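Local structure of NTF2-like Protein (Anabaena variabilis ATCC 29413, 3DMC) at residues 18-23 with 30-35; 42-45 with 50-53; 81-86 with 90-95; 112-117 with 122-127. The protein is of unknown function but has the cone-like alpha+beta fold of the NTF2 superfamily, whose members commonly enclose a ligand pocket or active site. One frame throughout, in Å; residues are numbered along the deposited sequence.

Contact 1 (18-23 with 30-35)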
loop_
_atom_site.group_PDB
_atom_site.type_symbol
_atom_site.label_atom_id
_atom_site.label_comp_id
_atom_site.label_asym_id
_atom_site.label_seq_id
_atom_site.Cartn_x
_atom_site.Cartn_y
_atom_site.Cartn_z
ATOM N N PHE A 18 -4.631 -14.411 3.359
ATOM C CA PHE A 18 -5.103 -13.759 2.131
ATOM C C PHE A 18 -6.123 -14.659 1.431
ATOM O O PHE A 18 -7.105 -14.197 0.879
ATOM C CB PHE A 18 -3.988 -13.355 1.178
ATOM C CG PHE A 18 -4.399 -12.270 0.239
ATOM C CD1 PHE A 18 -4.606 -10.979 0.720
ATOM C CD2 PHE A 18 -4.624 -12.532 -1.096
ATOM C CE1 PHE A 18 -4.998 -9.969 -0.128
ATOM C CE2 PHE A 18 -5.039 -11.519 -1.956
ATOM C CZ PHE A 18 -5.220 -10.228 -1.455
ATOM N N GLU A 19 -5.918 -15.965 1.524
ATOM C CA GLU A 19 -6.930 -16.904 1.005
ATOM C C GLU A 19 -8.257 -16.701 1.724
ATOM O O GLU A 19 -9.291 -16.619 1.103
ATOM C CB GLU A 19 -6.472 -18.352 1.197
ATOM C CG GLU A 19 -5.367 -18.737 0.267
ATOM C CD GLU A 19 -5.856 -19.105 -1.112
ATOM O OE1 GLU A 19 -6.710 -20.007 -1.230
ATOM O OE2 GLU A 19 -5.400 -18.477 -2.091
ATOM N N PHE A 20 -8.229 -16.635 3.049
ATOM C CA PHE A 20 -9.473 -16.469 3.824
ATOM C C PHE A 20 -10.099 -15.083 3.599
ATOM O O PHE A 20 -11.325 -14.918 3.647
ATOM C CB PHE A 20 -9.325 -16.789 5.328
ATOM C CG PHE A 20 -9.019 -18.239 5.582
ATOM C CD1 PHE A 20 -9.509 -19.192 4.727
ATOM C CD2 PHE A 20 -8.228 -18.642 6.642
ATOM C CE1 PHE A 20 -9.227 -20.543 4.910
ATOM C CE2 PHE A 20 -7.940 -19.996 6.835
ATOM C CZ PHE A 20 -8.446 -20.940 5.956
ATOM N N PHE A 21 -9.244 -14.114 3.291
ATOM C CA PHE A 21 -9.682 -12.729 3.009
ATOM C C PHE A 21 -10.390 -12.711 1.640
ATOM O O PHE A 21 -11.477 -12.156 1.473
ATOM C CB PHE A 21 -8.460 -11.799 3.025
ATOM C CG PHE A 21 -8.740 -10.390 2.636
ATOM C CD1 PHE A 21 -9.278 -9.465 3.535
ATOM C CD2 PHE A 21 -8.364 -9.944 1.380
ATOM C CE1 PHE A 21 -9.473 -8.122 3.147
ATOM C CE2 PHE A 21 -8.552 -8.621 1.004
ATOM C CZ PHE A 21 -9.094 -7.730 1.862
ATOM N N THR A 22 -9.802 -13.430 0.695
ATOM C CA THR A 22 -10.379 -13.576 -0.643
ATOM C C THR A 22 -11.783 -14.178 -0.503
ATOM O O THR A 22 -12.756 -13.700 -1.081
ATOM C CB THR A 22 -9.478 -14.458 -1.553
ATOM O OG1 THR A 22 -8.249 -13.764 -1.809
ATOM C CG2 THR A 22 -10.173 -14.830 -2.889
ATOM N N GLN A 23 -11.843 -15.242 0.289
ATOM C CA GLN A 23 -13.101 -15.993 0.506
ATOM C C GLN A 23 -14.176 -15.102 1.169
ATOM O O GLN A 23 -15.353 -15.115 0.800
ATOM C CB GLN A 23 -12.833 -17.236 1.346
ATOM C CG GLN A 23 -14.064 -18.035 1.646
ATOM C CD GLN A 23 -13.753 -19.329 2.373
ATOM O OE1 GLN A 23 -12.591 -19.703 2.523
ATOM N NE2 GLN A 23 -14.797 -20.025 2.811
ATOM N N TRP A 30 -16.755 -14.612 6.903
ATOM C CA TRP A 30 -15.480 -14.118 7.442
ATOM C C TRP A 30 -14.916 -14.940 8.616
ATOM O O TRP A 30 -13.825 -14.641 9.107
ATOM C CB TRP A 30 -15.633 -12.651 7.854
ATOM C CG TRP A 30 -15.761 -11.751 6.677
ATOM C CD1 TRP A 30 -16.907 -11.250 6.139
ATOM C CD2 TRP A 30 -14.689 -11.254 5.876
ATOM N NE1 TRP A 30 -16.612 -10.486 5.031
ATOM C CE2 TRP A 30 -15.257 -10.464 4.862
ATOM C CE3 TRP A 30 -13.299 -11.386 5.932
ATOM C CZ2 TRP A 30 -14.478 -9.806 3.917
ATOM C CZ3 TRP A 30 -12.529 -10.743 4.990
ATOM C CH2 TRP A 30 -13.119 -9.963 3.998
ATOM N N GLN A 31 -15.628 -15.979 9.060
ATOM C CA GLN A 31 -15.169 -16.680 10.274
ATOM C C GLN A 31 -13.754 -17.232 10.160
ATOM O O GLN A 31 -12.977 -17.193 11.113
ATOM C CB GLN A 31 -16.137 -17.778 10.727
ATOM C CG GLN A 31 -15.900 -18.143 12.182
ATOM C CD GLN A 31 -16.003 -16.931 13.100
ATOM O OE1 GLN A 31 -17.008 -16.214 13.087
ATOM N NE2 GLN A 31 -14.964 -16.692 13.898
ATOM N N LYS A 32 -13.398 -17.720 8.982
ATOM C CA LYS A 32 -12.118 -18.412 8.805
ATOM C C LYS A 32 -10.996 -17.384 8.927
ATOM O O LYS A 32 -9.966 -17.639 9.545
ATOM C CB LYS A 32 -12.056 -19.190 7.486
ATOM C CG LYS A 32 -12.869 -20.471 7.540
ATOM C CD LYS A 32 -12.392 -21.479 6.537
ATOM C CE LYS A 32 -13.221 -22.770 6.599
ATOM N NZ LYS A 32 -13.042 -23.500 7.889
ATOM N N PHE A 33 -11.225 -16.210 8.333
ATOM C CA PHE A 33 -10.266 -15.095 8.447
ATOM C C PHE A 33 -10.148 -14.639 9.907
ATOM O O PHE A 33 -9.053 -14.478 10.433
ATOM C CB PHE A 33 -10.644 -13.913 7.530
ATOM C CG PHE A 33 -9.647 -12.812 7.566
ATOM C CD1 PHE A 33 -8.371 -13.012 7.040
ATOM C CD2 PHE A 33 -9.966 -11.568 8.104
ATOM C CE1 PHE A 33 -7.422 -11.997 7.051
ATOM C CE2 PHE A 33 -9.017 -10.563 8.124
ATOM C CZ PHE A 33 -7.731 -10.793 7.598
ATOM N N LEU A 34 -11.287 -14.449 10.559
ATOM C CA LEU A 34 -11.321 -13.960 11.939
ATOM C C LEU A 34 -10.593 -14.909 12.889
ATOM O O LEU A 34 -9.914 -14.495 13.828
ATOM C CB LEU A 34 -12.770 -13.784 12.419
ATOM C CG LEU A 34 -13.567 -12.639 11.807
ATOM C CD1 LEU A 34 -15.036 -12.749 12.176
ATOM C CD2 LEU A 34 -12.999 -11.277 12.237
ATOM N N ASP A 35 -10.733 -16.192 12.604
ATOM C CA ASP A 35 -10.175 -17.226 13.470
ATOM C C ASP A 35 -8.642 -17.152 13.451
ATOM O O ASP A 35 -7.949 -17.677 14.335
ATOM C CB ASP A 35 -10.658 -18.622 13.060
ATOM C CG ASP A 35 -12.078 -18.916 13.527
ATOM O OD1 ASP A 35 -12.655 -18.126 14.297
ATOM O OD2 ASP A 35 -12.630 -19.963 13.112
HETATM O O HOH W 1 -13.003 -15.898 5.717
#
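An aromatic cluster of Phe-21, Trp-30 and Phe-33 lies where helix 9-27 packs against helix 31-34, with Phe-20 and Lys-32 meeting on its outer flank. Phe-21 turns its ring edge toward the face of Phe-33, centroids 6.0 Å apart and planes at 58°. With CG anti to the backbone N (chi1 175°), Phe-21 also runs alongside Trp-30, its CD1 3.8 Å from Trp-30 CZ3. Trp-30 NE1 is hydrogen-bonded to Ser-68, and the indole stacks on Phe-64. Lys-32 CB sits over one face of the Phe-20 ring in a CH-pi contact, 3.8 Å from the centroid, and Lys-32 CD packs near Phe-20 CE1. Putting an alanine at Phe-20 would probably strip the Lys-32 methylenes of the ring face they lie on and open a gap there, with the CB contact to Phe-33 kept. One water joins the backbones, donating to Phe-20 O (2.8 Å) and accepting from Phe-33 N (3.2 Å). Cohesion between the two segments is thus mainly apolar, with direct polar bonding replaced by this water.

Contact 2 (42-45 with 50-53); sequences TFWF and FHGL
Trp-44 lays its indole flat against the backbone of Gly-52, so that Gly-52 CA stands 3.4 Å from the centroid of the six-membered ring, 5° off its normal. The face that receives this CH-pi contact also carries Leu-53 N nearer its rim. At the far end of the indole, its edge points to the face of the His-51 imidazole, whose ND1 is hydrogen-bonded to Pro-46 O, planes at 74°. Leu-53 crosses Trp-44 at about a right angle; with CG anti to the backbone N (chi1 -178°), its CD1 touches both Trp-44 CD1 and Thr-42 CB, 3.8 Å from each. Gly-52 has positive phi, which favours glycine, and pairs with Phe-45 through two backbone bonds: Gly-52 N to Phe-45 O at 2.9 Å, and the longer Phe-45 N to Gly-52 O at 3.3 Å. Away from the indole, Phe-43 brings CE2 within 4.2 Å of Phe-50 CD1, while Phe-45 CB rests on Phe-50 O. The result is an antiparallel hairpin at one margin of the sheet. Phe-43, Phe-45 and Phe-50 all meet Phe-63 of helix 57-69, strand 119-127 continues the sheet beyond strand 41-45, and Arg-108 of the second subunit makes a cation-pi contact with Trp-44.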
loop_
_atom_site.group_PDB
_atom_site.type_symbol
_atom_site.label_atom_id
_atom_site.label_comp_id
_atom_site.label_asym_id
_atom_site.label_seq_id
_atom_site.Cartn_x
_atom_site.Cartn_y
_atom_site.Cartn_z
ATOM N N THR A 42 -5.371 -5.390 15.514
ATOM C CA THR A 42 -5.784 -4.010 15.181
ATOM C C THR A 42 -5.828 -3.859 13.685
ATOM O O THR A 42 -5.203 -4.624 12.948
ATOM C CB THR A 42 -4.822 -2.943 15.699
ATOM O OG1 THR A 42 -3.614 -2.953 14.912
ATOM C CG2 THR A 42 -4.516 -3.128 17.172
ATOM N N PHE A 43 -6.627 -2.919 13.239
ATOM C CA PHE A 43 -6.719 -2.676 11.784
ATOM C C PHE A 43 -6.896 -1.201 11.552
ATOM O O PHE A 43 -7.571 -0.504 12.303
ATOM C CB PHE A 43 -7.821 -3.485 11.081
ATOM C CG PHE A 43 -9.240 -3.215 11.569
ATOM C CD1 PHE A 43 -9.703 -3.759 12.762
ATOM C CD2 PHE A 43 -10.120 -2.467 10.830
ATOM C CE1 PHE A 43 -11.001 -3.524 13.188
ATOM C CE2 PHE A 43 -11.408 -2.228 11.267
ATOM C CZ PHE A 43 -11.838 -2.771 12.450
ATOM N N TRP A 44 -6.256 -0.740 10.497
ATOM C CA TRP A 44 -6.323 0.676 10.094
ATOM C C TRP A 44 -7.034 0.770 8.734
ATOM O O TRP A 44 -6.733 0.020 7.808
ATOM C CB TRP A 44 -4.904 1.251 9.960
ATOM C CG TRP A 44 -4.614 2.484 10.732
ATOM C CD1 TRP A 44 -3.956 2.558 11.926
ATOM C CD2 TRP A 44 -4.925 3.835 10.363
ATOM N NE1 TRP A 44 -3.862 3.855 12.326
ATOM C CE2 TRP A 44 -4.448 4.665 11.392
ATOM C CE3 TRP A 44 -5.584 4.417 9.286
ATOM C CZ2 TRP A 44 -4.593 6.053 11.364
ATOM C CZ3 TRP A 44 -5.724 5.812 9.255
ATOM C CH2 TRP A 44 -5.242 6.606 10.306
ATOM N N PHE A 45 -7.963 1.709 8.637
ATOM C CA PHE A 45 -8.755 1.918 7.425
ATOM C C PHE A 45 -8.861 3.432 7.099
ATOM O O PHE A 45 -8.822 4.264 7.971
ATOM C CB PHE A 45 -10.116 1.221 7.599
ATOM C CG PHE A 45 -10.978 1.209 6.370
ATOM C CD1 PHE A 45 -10.841 0.214 5.417
ATOM C CD2 PHE A 45 -11.956 2.180 6.184
ATOM C CE1 PHE A 45 -11.659 0.194 4.291
ATOM C CE2 PHE A 45 -12.763 2.166 5.063
ATOM C CZ PHE A 45 -12.619 1.174 4.120
ATOM N N PHE A 50 -15.076 3.538 10.089
ATOM C CA PHE A 50 -13.919 2.770 10.550
ATOM C C PHE A 50 -12.573 3.459 10.267
ATOM O O PHE A 50 -11.508 2.853 10.308
ATOM C CB PHE A 50 -13.952 1.355 9.961
ATOM C CG PHE A 50 -15.135 0.533 10.416
ATOM C CD1 PHE A 50 -15.069 -0.192 11.597
ATOM C CD2 PHE A 50 -16.298 0.495 9.682
ATOM C CE1 PHE A 50 -16.155 -0.954 12.030
ATOM C CE2 PHE A 50 -17.391 -0.251 10.105
ATOM C CZ PHE A 50 -17.320 -0.982 11.288
ATOM N N HIS A 51 -12.626 4.759 10.010
ATOM C CA HIS A 51 -11.390 5.490 9.807
ATOM C C HIS A 51 -10.487 5.323 11.010
ATOM O O HIS A 51 -10.925 5.352 12.159
ATOM C CB HIS A 51 -11.660 6.981 9.599
ATOM C CG HIS A 51 -10.449 7.823 9.822
ATOM N ND1 HIS A 51 -9.562 8.111 8.806
ATOM C CD2 HIS A 51 -9.947 8.397 10.938
ATOM C CE1 HIS A 51 -8.572 8.845 9.289
ATOM N NE2 HIS A 51 -8.775 9.026 10.581
ATOM N N GLY A 52 -9.208 5.145 10.728
ATOM C CA GLY A 52 -8.136 5.123 11.706
ATOM C C GLY A 52 -7.864 3.773 12.327
ATOM O O GLY A 52 -8.101 2.733 11.719
ATOM N N LEU A 53 -7.384 3.815 13.565
ATOM C CA LEU A 53 -7.012 2.611 14.293
ATOM C C LEU A 53 -8.233 2.012 14.980
ATOM O O LEU A 53 -8.985 2.698 15.691
ATOM C CB LEU A 53 -5.920 2.908 15.333
ATOM C CG LEU A 53 -5.461 1.655 16.084
ATOM C CD1 LEU A 53 -4.499 0.846 15.249
ATOM C CD2 LEU A 53 -4.857 2.074 17.432
#

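Contact 3 (81-86 with 90-95)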
loop_
_atom_site.group_PDB
_atom_site.type_symbol
_atom_site.label_atom_id
_atom_site.label_comp_id
_atom_site.label_asym_id
_atom_site.label_seq_id
_atom_site.Cartn_x
_atom_site.Cartn_y
_atom_site.Cartn_z
ATOM N N ASP A 81 -1.088 -8.845 -7.818
ATOM C CA ASP A 81 -0.033 -8.376 -8.725
ATOM C C ASP A 81 1.349 -8.396 -8.085
ATOM O O ASP A 81 2.333 -8.713 -8.737
ATOM C CB ASP A 81 -0.366 -6.996 -9.305
ATOM C CG ASP A 81 -1.649 -7.023 -10.114
ATOM O OD1 ASP A 81 -1.781 -7.934 -10.928
ATOM O OD2 ASP A 81 -2.525 -6.184 -9.903
ATOM N N ARG A 82 1.394 -8.052 -6.806
ATOM C CA ARG A 82 2.657 -7.948 -6.080
ATOM C C ARG A 82 2.462 -8.341 -4.636
ATOM O O ARG A 82 1.526 -7.889 -3.993
ATOM C CB ARG A 82 3.222 -6.519 -6.185
ATOM C CG ARG A 82 3.514 -6.077 -7.621
ATOM C CD ARG A 82 4.052 -4.664 -7.761
ATOM N NE ARG A 82 4.678 -4.481 -9.065
ATOM C CZ ARG A 82 4.007 -4.301 -10.205
ATOM N NH1 ARG A 82 2.673 -4.266 -10.216
ATOM N NH2 ARG A 82 4.667 -4.169 -11.346
ATOM N N VAL A 83 3.351 -9.211 -4.174
ATOM C CA VAL A 83 3.374 -9.626 -2.776
ATOM C C VAL A 83 4.787 -9.449 -2.254
ATOM O O VAL A 83 5.733 -10.115 -2.697
ATOM C CB VAL A 83 2.963 -11.093 -2.658
ATOM C CG1 VAL A 83 3.048 -11.558 -1.220
ATOM C CG2 VAL A 83 1.527 -11.269 -3.189
ATOM N N THR A 84 4.916 -8.559 -1.286
ATOM C CA THR A 84 6.228 -8.253 -0.711
ATOM C C THR A 84 6.223 -8.546 0.766
ATOM O O THR A 84 5.181 -8.554 1.392
ATOM C CB THR A 84 6.589 -6.756 -0.935
ATOM O OG1 THR A 84 5.547 -5.943 -0.407
ATOM C CG2 THR A 84 6.823 -6.412 -2.449
ATOM N N SER A 85 7.405 -8.839 1.319
ATOM C CA SER A 85 7.476 -9.145 2.749
ATOM C C SER A 85 8.805 -8.763 3.375
ATOM O O SER A 85 9.782 -8.405 2.712
ATOM C CB SER A 85 7.167 -10.633 3.021
ATOM O OG SER A 85 8.152 -11.531 2.539
ATOM N N ASN A 86 8.767 -8.874 4.677
ATOM C CA ASN A 86 9.980 -8.800 5.533
ATOM C C ASN A 86 9.844 -9.854 6.636
ATOM O O ASN A 86 9.126 -10.838 6.458
ATOM C CB ASN A 86 10.257 -7.379 6.041
ATOM C CG ASN A 86 9.168 -6.816 6.955
ATOM O OD1 ASN A 86 8.468 -7.543 7.624
ATOM N ND2 ASN A 86 9.074 -5.460 7.018
ATOM N N VAL A 90 3.628 -8.626 5.513
ATOM C CA VAL A 90 3.397 -8.960 4.094
ATOM C C VAL A 90 2.393 -7.990 3.523
ATOM O O VAL A 90 1.368 -7.659 4.165
ATOM C CB VAL A 90 2.862 -10.388 3.901
ATOM C CG1 VAL A 90 2.860 -10.705 2.441
ATOM C CG2 VAL A 90 3.743 -11.412 4.687
ATOM N N VAL A 91 2.694 -7.507 2.325
ATOM C CA VAL A 91 1.770 -6.597 1.623
ATOM C C VAL A 91 1.372 -7.249 0.322
ATOM O O VAL A 91 2.205 -7.805 -0.405
ATOM C CB VAL A 91 2.410 -5.214 1.272
ATOM C CG1 VAL A 91 1.419 -4.279 0.527
ATOM C CG2 VAL A 91 2.958 -4.494 2.507
ATOM N N PHE A 92 0.072 -7.190 0.099
ATOM C CA PHE A 92 -0.605 -7.689 -1.088
ATOM C C PHE A 92 -1.138 -6.490 -1.858
ATOM O O PHE A 92 -1.981 -5.769 -1.367
ATOM C CB PHE A 92 -1.769 -8.592 -0.655
ATOM C CG PHE A 92 -1.336 -9.821 0.077
ATOM C CD1 PHE A 92 -1.150 -9.788 1.486
ATOM C CD2 PHE A 92 -1.121 -11.016 -0.598
ATOM C CE1 PHE A 92 -0.744 -10.907 2.156
ATOM C CE2 PHE A 92 -0.719 -12.142 0.093
ATOM C CZ PHE A 92 -0.524 -12.084 1.457
ATOM N N GLU A 93 -0.644 -6.320 -3.081
ATOM C CA GLU A 93 -1.121 -5.296 -3.981
ATOM C C GLU A 93 -1.984 -6.016 -5.007
ATOM O O GLU A 93 -1.496 -6.879 -5.779
ATOM C CB GLU A 93 0.016 -4.566 -4.689
ATOM C CG GLU A 93 0.902 -3.716 -3.805
ATOM C CD GLU A 93 2.033 -3.086 -4.589
ATOM O OE1 GLU A 93 1.713 -2.359 -5.578
ATOM O OE2 GLU A 93 3.210 -3.322 -4.216
ATOM N N PHE A 94 -3.249 -5.628 -5.015
ATOM C CA PHE A 94 -4.261 -6.313 -5.834
ATOM C C PHE A 94 -5.280 -5.382 -6.518
ATOM O O PHE A 94 -5.366 -4.177 -6.239
ATOM C CB PHE A 94 -4.944 -7.454 -5.055
ATOM C CG PHE A 94 -5.807 -6.994 -3.907
ATOM C CD1 PHE A 94 -5.294 -6.842 -2.624
ATOM C CD2 PHE A 94 -7.152 -6.721 -4.110
ATOM C CE1 PHE A 94 -6.105 -6.423 -1.590
ATOM C CE2 PHE A 94 -7.952 -6.298 -3.082
ATOM C CZ PHE A 94 -7.434 -6.146 -1.813
ATOM N N ARG A 95 -6.031 -5.978 -7.442
ATOM C CA ARG A 95 -7.118 -5.284 -8.175
ATOM C C ARG A 95 -8.387 -6.044 -7.887
ATOM O O ARG A 95 -8.371 -7.289 -7.860
ATOM C CB ARG A 95 -6.833 -5.238 -9.703
ATOM C CG ARG A 95 -5.626 -4.378 -10.114
ATOM C CD ARG A 95 -5.106 -4.638 -11.522
ATOM N NE ARG A 95 -6.208 -4.452 -12.484
ATOM C CZ ARG A 95 -6.895 -5.453 -13.047
ATOM N NH1 ARG A 95 -6.595 -6.718 -12.769
ATOM N NH2 ARG A 95 -7.893 -5.189 -13.897
HETATM O O HOH W 2 0.930 -3.921 -8.015
HETATM O O HOH W 3 3.566 -5.549 -2.497
#
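Glu-93 O is gripped by two successive backbone amides, Asp-81 N at 2.9 Å and Arg-82 N at 3.3 Å, the first nearly along the C=O axis and the second on a lone pair. This is a classic beta bulge in the antiparallel hairpin of strands 75-85 and 89-100. Glu-93 N completes it with a nearly straight bond to Arg-82 O, and the regular ladder begins at Thr-84, which pairs with Val-91 through both backbone bonds. On the face turned to helix 9-27, Val-83 lies beside Phe-92, while Phe-92 stacks on Phe-18 of that helix. The other face, bearing Arg-82, Thr-84, Val-91 and Glu-93, meets the second subunit. There the extended Arg-82 chain crosses Glu-93 without direct contact between their charged ends; a water accepts from Arg-82 NH1 (2.8 Å) and donates to Glu-93 OE1 (3.0 Å). Both charges have partners across the interface: Arg-82 bridges to Asp-114 of the second subunit, and Glu-93 reaches Arg-124, Tyr-126 and Ser-112 of that subunit. At the bulge, the Asp-81 carboxylate, hydrogen-bonded to Ser-79, leans on the aliphatic part of Arg-95, with Asp-81 OD2 3.4 Å from Arg-95 CD.

Contact 4 (112-117 with 122-127); sequences SFDVRG and SYREYF
The Arg-124 guanidinium has Ser-112 O over one face and the hydroxyls Ser-112 OG and Ser-122 OG at its edge, near its plane. Arg-124 NH2 donates to Ser-112 OG at 2.8 Å, and NH1 to Ser-122 OG at 3.0 Å. NH2 also forms a salt bridge with Asp-114 OD1 (3.0 Å), bent to 135° and meeting the carboxylate from above its plane. Asp-114 OD1 also accepts from Thr-89, and OD2 pairs with Arg-82 of the second subunit. A kink at chi3 (-66°) folds Arg-124 back over the neighbouring strand. A methionine in place of Arg-124 would probably leave Asp-114 without this charge partner and both hydroxyls without this donor. On the reverse face, Tyr-123 CD2 meets the Phe-113 ring edge, 3.6 Å from Phe-113 CE1. The segments form the hairpin of strands 103-116 and 119-127, flanked by strands 89-100 and 41-45. Phe-21 of helix 9-27 touches Tyr-123 on one face; on the other Glu-93 of the second subunit binds Arg-124, Ser-112 and Tyr-126.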
loop_
_atom_site.group_PDB
_atom_site.type_symbol
_atom_site.label_atom_id
_atom_site.label_comp_id
_atom_site.label_asym_id
_atom_site.label_seq_id
_atom_site.Cartn_x
_atom_site.Cartn_y
_atom_site.Cartn_z
ATOM N N SER A 112 -1.858 -4.758 4.026
ATOM C CA SER A 112 -0.647 -5.101 4.730
ATOM C C SER A 112 -1.027 -5.856 6.006
ATOM O O SER A 112 -1.893 -5.410 6.744
ATOM C CB SER A 112 0.110 -3.806 5.068
ATOM O OG SER A 112 1.335 -4.069 5.709
ATOM N N PHE A 113 -0.442 -7.034 6.183
ATOM C CA PHE A 113 -0.634 -7.814 7.428
ATOM C C PHE A 113 0.681 -7.874 8.218
ATOM O O PHE A 113 1.767 -8.037 7.628
ATOM C CB PHE A 113 -0.986 -9.310 7.131
ATOM C CG PHE A 113 -2.228 -9.545 6.300
ATOM C CD1 PHE A 113 -3.250 -8.648 6.247
ATOM C CD2 PHE A 113 -2.404 -10.770 5.644
ATOM C CE1 PHE A 113 -4.400 -8.890 5.500
ATOM C CE2 PHE A 113 -3.536 -11.015 4.917
ATOM C CZ PHE A 113 -4.555 -10.076 4.854
ATOM N N ASP A 114 0.585 -7.856 9.550
ATOM C CA ASP A 114 1.680 -8.351 10.397
ATOM C C ASP A 114 1.326 -9.747 10.860
ATOM O O ASP A 114 0.173 -10.023 11.219
ATOM C CB ASP A 114 1.889 -7.478 11.630
ATOM C CG ASP A 114 2.640 -6.218 11.332
ATOM O OD1 ASP A 114 2.834 -5.874 10.156
ATOM O OD2 ASP A 114 3.088 -5.571 12.296
ATOM N N VAL A 115 2.339 -10.591 10.893
ATOM C CA VAL A 115 2.210 -11.976 11.372
ATOM C C VAL A 115 2.900 -12.183 12.702
ATOM O O VAL A 115 4.027 -11.719 12.945
ATOM C CB VAL A 115 2.784 -12.969 10.348
ATOM C CG1 VAL A 115 2.802 -14.409 10.894
ATOM C CG2 VAL A 115 1.984 -12.922 9.049
ATOM N N ARG A 116 2.182 -12.899 13.551
ATOM C CA ARG A 116 2.688 -13.363 14.846
ATOM C C ARG A 116 2.356 -14.840 15.042
ATOM O O ARG A 116 1.205 -15.215 15.318
ATOM C CB ARG A 116 2.137 -12.520 15.990
ATOM C CG ARG A 116 2.819 -12.819 17.337
ATOM C CD ARG A 116 1.991 -12.342 18.541
ATOM N NE ARG A 116 1.841 -10.899 18.502
ATOM C CZ ARG A 116 0.736 -10.240 18.831
ATOM N NH1 ARG A 116 -0.333 -10.882 19.256
ATOM N NH2 ARG A 116 0.715 -8.925 18.720
ATOM N N GLY A 117 3.379 -15.663 14.893
ATOM C CA GLY A 117 3.201 -17.118 14.992
ATOM C C GLY A 117 2.346 -17.622 13.857
ATOM O O GLY A 117 2.635 -17.377 12.689
ATOM N N SER A 122 -2.158 -7.618 12.888
ATOM C CA SER A 122 -2.639 -6.307 12.432
ATOM C C SER A 122 -2.834 -6.273 10.921
ATOM O O SER A 122 -2.304 -7.102 10.186
ATOM C CB SER A 122 -1.686 -5.195 12.843
ATOM O OG SER A 122 -0.438 -5.365 12.200
ATOM N N TYR A 123 -3.601 -5.269 10.531
ATOM C CA TYR A 123 -4.071 -5.081 9.169
ATOM C C TYR A 123 -4.120 -3.600 8.849
ATOM O O TYR A 123 -4.562 -2.813 9.650
ATOM C CB TYR A 123 -5.474 -5.714 9.100
ATOM C CG TYR A 123 -6.342 -5.471 7.888
ATOM C CD1 TYR A 123 -6.908 -4.218 7.619
ATOM C CD2 TYR A 123 -6.658 -6.515 7.051
ATOM C CE1 TYR A 123 -7.763 -4.025 6.525
ATOM C CE2 TYR A 123 -7.487 -6.338 5.964
ATOM C CZ TYR A 123 -8.062 -5.106 5.713
ATOM O OH TYR A 123 -8.877 -4.989 4.609
ATOM N N ARG A 124 -3.675 -3.247 7.646
ATOM C CA ARG A 124 -3.731 -1.888 7.154
ATOM C C ARG A 124 -4.130 -1.931 5.697
ATOM O O ARG A 124 -3.546 -2.713 4.923
ATOM C CB ARG A 124 -2.371 -1.203 7.265
ATOM C CG ARG A 124 -1.867 -1.057 8.719
ATOM C CD ARG A 124 -0.335 -0.820 8.774
ATOM N NE ARG A 124 0.369 -1.999 8.296
ATOM C CZ ARG A 124 0.517 -3.093 9.018
ATOM N NH1 ARG A 124 0.102 -3.088 10.288
ATOM N NH2 ARG A 124 1.112 -4.145 8.497
ATOM N N GLU A 125 -5.135 -1.126 5.383
ATOM C CA GLU A 125 -5.675 -0.980 4.033
ATOM C C GLU A 125 -5.430 0.394 3.432
ATOM O O GLU A 125 -5.624 1.443 4.067
ATOM C CB GLU A 125 -7.170 -1.334 3.997
ATOM C CG GLU A 125 -7.707 -1.289 2.562
ATOM C CD GLU A 125 -9.098 -1.856 2.363
ATOM O OE1 GLU A 125 -9.561 -2.681 3.179
ATOM O OE2 GLU A 125 -9.718 -1.465 1.343
ATOM N N TYR A 126 -4.984 0.350 2.173
ATOM C CA TYR A 126 -4.681 1.557 1.379
ATOM C C TYR A 126 -5.402 1.488 0.021
ATOM O O TYR A 126 -5.475 0.415 -0.597
ATOM C CB TYR A 126 -3.177 1.672 1.108
ATOM C CG TYR A 126 -2.255 1.626 2.311
ATOM C CD1 TYR A 126 -1.895 0.407 2.922
ATOM C CD2 TYR A 126 -1.720 2.807 2.844
ATOM C CE1 TYR A 126 -1.016 0.372 3.991
ATOM C CE2 TYR A 126 -0.850 2.773 3.960
ATOM C CZ TYR A 126 -0.515 1.538 4.534
ATOM O OH TYR A 126 0.355 1.502 5.618
ATOM N N PHE A 127 -5.931 2.628 -0.423
ATOM C CA PHE A 127 -6.663 2.744 -1.709
ATOM C C PHE A 127 -5.716 3.253 -2.799
ATOM O O PHE A 127 -5.047 4.268 -2.604
ATOM C CB PHE A 127 -7.827 3.768 -1.626
ATOM C CG PHE A 127 -8.864 3.508 -0.545
ATOM C CD1 PHE A 127 -9.044 2.249 -0.008
ATOM C CD2 PHE A 127 -9.714 4.522 -0.147
ATOM C CE1 PHE A 127 -10.049 2.011 0.969
ATOM C CE2 PHE A 127 -10.712 4.310 0.806
ATOM C CZ PHE A 127 -10.880 3.056 1.367
HETATM O O HOH W 4 1.352 -5.262 14.425
#

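Along the chain the four contacts follow in series, each closing before the next opens. Contacts 2, 3 and 4 are hairpins of one six-stranded mixed sheet: contact 2 at one margin, contact 3 at the other, and contact 4 between them, its centre about 11 Å from each. Strands 41-45 and 119-127 join contacts 2 and 4, and strands 89-100 and 103-116 join contacts 3 and 4. Contact 1, in the helical layer, lies on the concave side, where its phenylalanines touch contacts 3 and 4; it stays about 8 Å from contact 2 by nearest atoms. One face of the sheet thus builds the aromatic interior, while the other carries the dimer interface, to which all three hairpins contribute.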